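Long-range contact in 2-C-methyl-D-erythritol 4-phosphate cytidylyltransferase (PDB 4KT7), which probably catalyses the transfer of a cytidylyl group from CTP to 2-C-methyl-D-erythritol 4-phosphate, releasing diphosphate, in isoprenoid biosynthesis by the DXP pathway: residues 121-132 against 168-176. Numbering follows the deposited sequence.
Sequences FLKTINALRKNK and PQAFDKKLI
F121, T124 and L128 line the flank of segment 121-132 that rests on strand 168-172. The axes of helix 121-127 and strand 168-172 run nearly in the same direction, 23° apart, and approach to 8.3 Å. Farther along, the chain drops to the strand's end, where D172 N donates a 2.9 Å hydrogen bond to K132 O. The same oxygen takes a CA-H...O contact from F171 CA at 3.2 Å.

In P168, which follows a cis peptide bond, A170 and D172, the bond from CA to CB heads toward segment 121-132. CG of the P168 ring reaches F121 CD1 at 3.8 Å and comes within 3.4 Å of T124 OG1, a hydroxyl that is hydrogen-bonded back to L120 O in its own helix. With OG1 turned that way, T124 CG2 sits anti to the backbone N and meets A170 CB at 3.9 Å. L128 straddles the next step: CD1 packs on A170 CB, while CD2 lies over the backbone at F171 N.

At the exposed end, K132 stretches alongside D172, both side chains pointing the same way, and K132 NZ makes a long salt bridge to D172 OD2, 3.8 Å away. D172 is the N-cap residue of helix 173-184, and its OD1 accepts the capping bond from L175 N on the anti lone pair. Its chi1 of -179° sets the carboxylate beside its own carbonyl carbon, with OD1 at L175 N and OD2 on the K132 side. L175 CD2 closes against K132 CB.

Strand 168-172 lies between strands 105-110 and 133-139, antiparallel to both. F121 also touches L107 of the first and T124 touches T136 of the second, so helix 118-127 packs on a face of the central mixed sheet, as in the Rossmann-like alpha/beta fold of the GT-A-related IspD cytidylyltransferases.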
loop_
_atom_site.group_PDB
_atom_site.type_symbol
_atom_site.label_atom_id
_atom_site.label_comp_id
_atom_site.label_asym_id
_atom_site.label_seq_id
_atom_site.Cartn_x
_atom_site.Cartn_y
_atom_site.Cartn_z
ATOM N N PHE A 121 16.258 8.089 -9.831
ATOM C CA PHE A 121 17.571 8.222 -9.194
ATOM C C PHE A 121 18.158 9.617 -9.366
ATOM O O PHE A 121 18.729 10.169 -8.429
ATOM C CB PHE A 121 18.549 7.188 -9.750
ATOM C CG PHE A 121 18.237 5.777 -9.317
ATOM C CD1 PHE A 121 18.641 5.316 -8.074
ATOM C CD2 PHE A 121 17.542 4.915 -10.158
ATOM C CE1 PHE A 121 18.359 4.000 -7.671
ATOM C CE2 PHE A 121 17.257 3.616 -9.763
ATOM C CZ PHE A 121 17.667 3.163 -8.516
ATOM N N LEU A 122 18.032 10.176 -10.567
ATOM C CA LEU A 122 18.504 11.539 -10.827
ATOM C C LEU A 122 17.742 12.561 -9.985
ATOM O O LEU A 122 18.336 13.497 -9.442
ATOM C CB LEU A 122 18.353 11.879 -12.308
ATOM C CG LEU A 122 19.249 11.090 -13.275
ATOM C CD1 LEU A 122 18.982 11.469 -14.735
ATOM C CD2 LEU A 122 20.714 11.318 -12.932
ATOM N N LYS A 123 16.427 12.383 -9.859
ATOM C CA LYS A 123 15.621 13.299 -9.051
ATOM C C LYS A 123 16.024 13.240 -7.594
ATOM O O LYS A 123 16.046 14.266 -6.899
ATOM C CB LYS A 123 14.134 12.971 -9.185
ATOM C CG LYS A 123 13.525 13.445 -10.507
ATOM C CD LYS A 123 12.273 12.624 -10.850
ATOM C CE LYS A 123 11.204 12.765 -9.773
ATOM N NZ LYS A 123 10.046 11.816 -9.943
ATOM N N THR A 124 16.322 12.035 -7.119
ATOM C CA THR A 124 16.749 11.861 -5.735
ATOM C C THR A 124 18.106 12.535 -5.532
ATOM O O THR A 124 18.313 13.245 -4.550
ATOM C CB THR A 124 16.847 10.370 -5.391
ATOM O OG1 THR A 124 15.600 9.753 -5.697
ATOM C CG2 THR A 124 17.149 10.167 -3.919
ATOM N N ILE A 125 19.027 12.331 -6.471
ATOM C CA ILE A 125 20.340 12.985 -6.389
ATOM C C ILE A 125 20.229 14.528 -6.432
ATOM O O ILE A 125 20.837 15.237 -5.617
ATOM C CB ILE A 125 21.278 12.456 -7.504
ATOM C CG1 ILE A 125 21.680 11.014 -7.202
ATOM C CG2 ILE A 125 22.540 13.323 -7.678
ATOM C CD1 ILE A 125 22.522 10.394 -8.310
ATOM N N ASN A 126 19.430 15.059 -7.354
ATOM C CA ASN A 126 19.277 16.513 -7.454
ATOM C C ASN A 126 18.652 17.165 -6.217
ATOM O O ASN A 126 18.878 18.344 -5.965
ATOM C CB ASN A 126 18.524 16.911 -8.723
ATOM C CG ASN A 126 19.362 16.703 -9.977
ATOM O OD1 ASN A 126 20.595 16.600 -9.907
ATOM N ND2 ASN A 126 18.701 16.646 -11.128
ATOM N N ALA A 127 17.880 16.412 -5.438
ATOM C CA ALA A 127 17.327 16.971 -4.215
ATOM C C ALA A 127 18.429 17.184 -3.153
ATOM O O ALA A 127 18.249 17.956 -2.204
ATOM C CB ALA A 127 16.218 16.089 -3.677
ATOM N N LEU A 128 19.572 16.515 -3.324
ATOM C CA LEU A 128 20.696 16.696 -2.402
ATOM C C LEU A 128 21.361 18.051 -2.558
ATOM O O LEU A 128 22.184 18.434 -1.726
ATOM C CB LEU A 128 21.744 15.606 -2.582
ATOM C CG LEU A 128 21.342 14.205 -2.135
ATOM C CD1 LEU A 128 22.305 13.219 -2.783
ATOM C CD2 LEU A 128 21.409 14.111 -0.627
ATOM N N ARG A 129 21.009 18.794 -3.606
ATOM C CA ARG A 129 21.599 20.117 -3.795
ATOM C C ARG A 129 21.301 21.050 -2.619
ATOM O O ARG A 129 22.154 21.847 -2.213
ATOM C CB ARG A 129 21.132 20.750 -5.116
ATOM C CG ARG A 129 21.877 22.048 -5.461
ATOM C CD ARG A 129 21.447 22.627 -6.819
ATOM N NE ARG A 129 19.992 22.778 -6.891
ATOM C CZ ARG A 129 19.337 23.876 -6.531
ATOM N NH1 ARG A 129 20.008 24.928 -6.076
ATOM N NH2 ARG A 129 18.013 23.923 -6.635
ATOM N N LYS A 130 20.103 20.938 -2.049
ATOM C CA LYS A 130 19.711 21.832 -0.963
ATOM C C LYS A 130 19.235 21.114 0.295
ATOM O O LYS A 130 18.833 21.755 1.257
ATOM C CB LYS A 130 18.616 22.785 -1.446
ATOM C CG LYS A 130 19.102 23.809 -2.471
ATOM C CD LYS A 130 17.951 24.310 -3.329
ATOM C CE LYS A 130 16.995 25.185 -2.543
ATOM N NZ LYS A 130 15.781 25.512 -3.352
ATOM N N ASN A 131 19.265 19.788 0.296
ATOM C CA ASN A 131 18.818 19.040 1.465
ATOM C C ASN A 131 19.862 18.009 1.830
ATOM O O ASN A 131 20.570 17.508 0.952
ATOM C CB ASN A 131 17.514 18.319 1.149
ATOM C CG ASN A 131 16.442 19.259 0.635
ATOM O OD1 ASN A 131 15.821 19.991 1.410
ATOM N ND2 ASN A 131 16.203 19.227 -0.684
ATOM N N LYS A 132 19.941 17.653 3.107
ATOM C CA LYS A 132 20.922 16.655 3.519
ATOM C C LYS A 132 20.336 15.260 3.632
ATOM O O LYS A 132 21.070 14.299 3.827
ATOM C CB LYS A 132 21.642 17.096 4.801
ATOM C CG LYS A 132 22.411 18.407 4.600
ATOM C CD LYS A 132 23.511 18.600 5.644
ATOM C CE LYS A 132 24.532 19.615 5.136
ATOM N NZ LYS A 132 25.806 19.616 5.928
ATOM N N PRO A 168 14.907 4.776 -4.155
ATOM C CA PRO A 168 16.058 5.239 -3.360
ATOM C C PRO A 168 15.774 6.286 -2.284
ATOM O O PRO A 168 14.698 6.904 -2.218
ATOM C CB PRO A 168 16.981 5.849 -4.416
ATOM C CG PRO A 168 16.037 6.373 -5.445
ATOM C CD PRO A 168 14.947 5.309 -5.531
ATOM N N GLN A 169 16.767 6.429 -1.413
ATOM C CA GLN A 169 16.850 7.489 -0.432
ATOM C C GLN A 169 18.287 7.982 -0.580
ATOM O O GLN A 169 19.117 7.250 -1.103
ATOM C CB GLN A 169 16.646 6.910 0.973
ATOM C CG GLN A 169 15.285 6.278 1.217
ATOM C CD GLN A 169 15.060 5.963 2.690
ATOM O OE1 GLN A 169 16.010 5.764 3.451
ATOM N NE2 GLN A 169 13.805 5.944 3.102
ATOM N N ALA A 170 18.601 9.197 -0.141
ATOM C CA ALA A 170 19.998 9.639 -0.200
ATOM C C ALA A 170 20.300 10.693 0.865
ATOM O O ALA A 170 19.391 11.395 1.318
ATOM C CB ALA A 170 20.330 10.176 -1.609
ATOM N N PHE A 171 21.573 10.803 1.256
ATOM C CA PHE A 171 21.978 11.629 2.407
ATOM C C PHE A 171 23.368 12.194 2.224
ATOM O O PHE A 171 24.168 11.646 1.456
ATOM C CB PHE A 171 22.010 10.785 3.698
ATOM C CG PHE A 171 20.799 9.956 3.891
ATOM C CD1 PHE A 171 19.687 10.467 4.544
ATOM C CD2 PHE A 171 20.743 8.674 3.377
ATOM C CE1 PHE A 171 18.543 9.698 4.682
ATOM C CE2 PHE A 171 19.599 7.899 3.530
ATOM C CZ PHE A 171 18.504 8.423 4.170
ATOM N N ASP A 172 23.639 13.276 2.954
ATOM C CA ASP A 172 24.999 13.727 3.267
ATOM C C ASP A 172 25.709 12.545 3.921
ATOM O O ASP A 172 25.182 11.941 4.866
ATOM C CB ASP A 172 24.923 14.938 4.221
ATOM C CG ASP A 172 26.292 15.501 4.588
ATOM O OD1 ASP A 172 26.933 14.955 5.505
ATOM O OD2 ASP A 172 26.726 16.509 3.995
ATOM N N LYS A 173 26.877 12.163 3.408
ATOM C CA LYS A 173 27.535 10.944 3.894
ATOM C C LYS A 173 28.002 11.000 5.353
ATOM O O LYS A 173 27.816 10.041 6.087
ATOM C CB LYS A 173 28.719 10.548 2.989
ATOM C CG LYS A 173 29.389 9.212 3.367
ATOM C CD LYS A 173 30.711 9.406 4.114
ATOM C CE LYS A 173 31.237 8.048 4.603
ATOM N NZ LYS A 173 32.462 8.144 5.449
ATOM N N LYS A 174 28.625 12.093 5.776
ATOM C CA LYS A 174 29.051 12.181 7.178
ATOM C C LYS A 174 27.855 12.142 8.106
ATOM O O LYS A 174 27.890 11.541 9.170
ATOM C CB LYS A 174 29.838 13.460 7.445
ATOM C CG LYS A 174 31.220 13.454 6.843
ATOM C CD LYS A 174 32.142 14.418 7.571
ATOM C CE LYS A 174 33.565 14.299 7.052
ATOM N NZ LYS A 174 34.535 15.037 7.912
ATOM N N LEU A 175 26.782 12.780 7.687
ATOM C CA LEU A 175 25.609 12.853 8.523
ATOM C C LEU A 175 25.001 11.480 8.708
ATOM O O LEU A 175 24.825 11.044 9.837
ATOM C CB LEU A 175 24.594 13.813 7.923
ATOM C CG LEU A 175 23.380 14.119 8.795
ATOM C CD1 LEU A 175 23.828 14.549 10.180
ATOM C CD2 LEU A 175 22.551 15.230 8.132
ATOM N N ILE A 176 24.688 10.785 7.612
ATOM C CA ILE A 176 24.093 9.458 7.748
ATOM C C ILE A 176 25.027 8.477 8.443
ATOM O O ILE A 176 24.575 7.663 9.248
ATOM C CB ILE A 176 23.562 8.883 6.412
ATOM C CG1 ILE A 176 22.612 7.715 6.670
ATOM C CG2 ILE A 176 24.690 8.438 5.508
ATOM C CD1 ILE A 176 21.410 8.111 7.532
#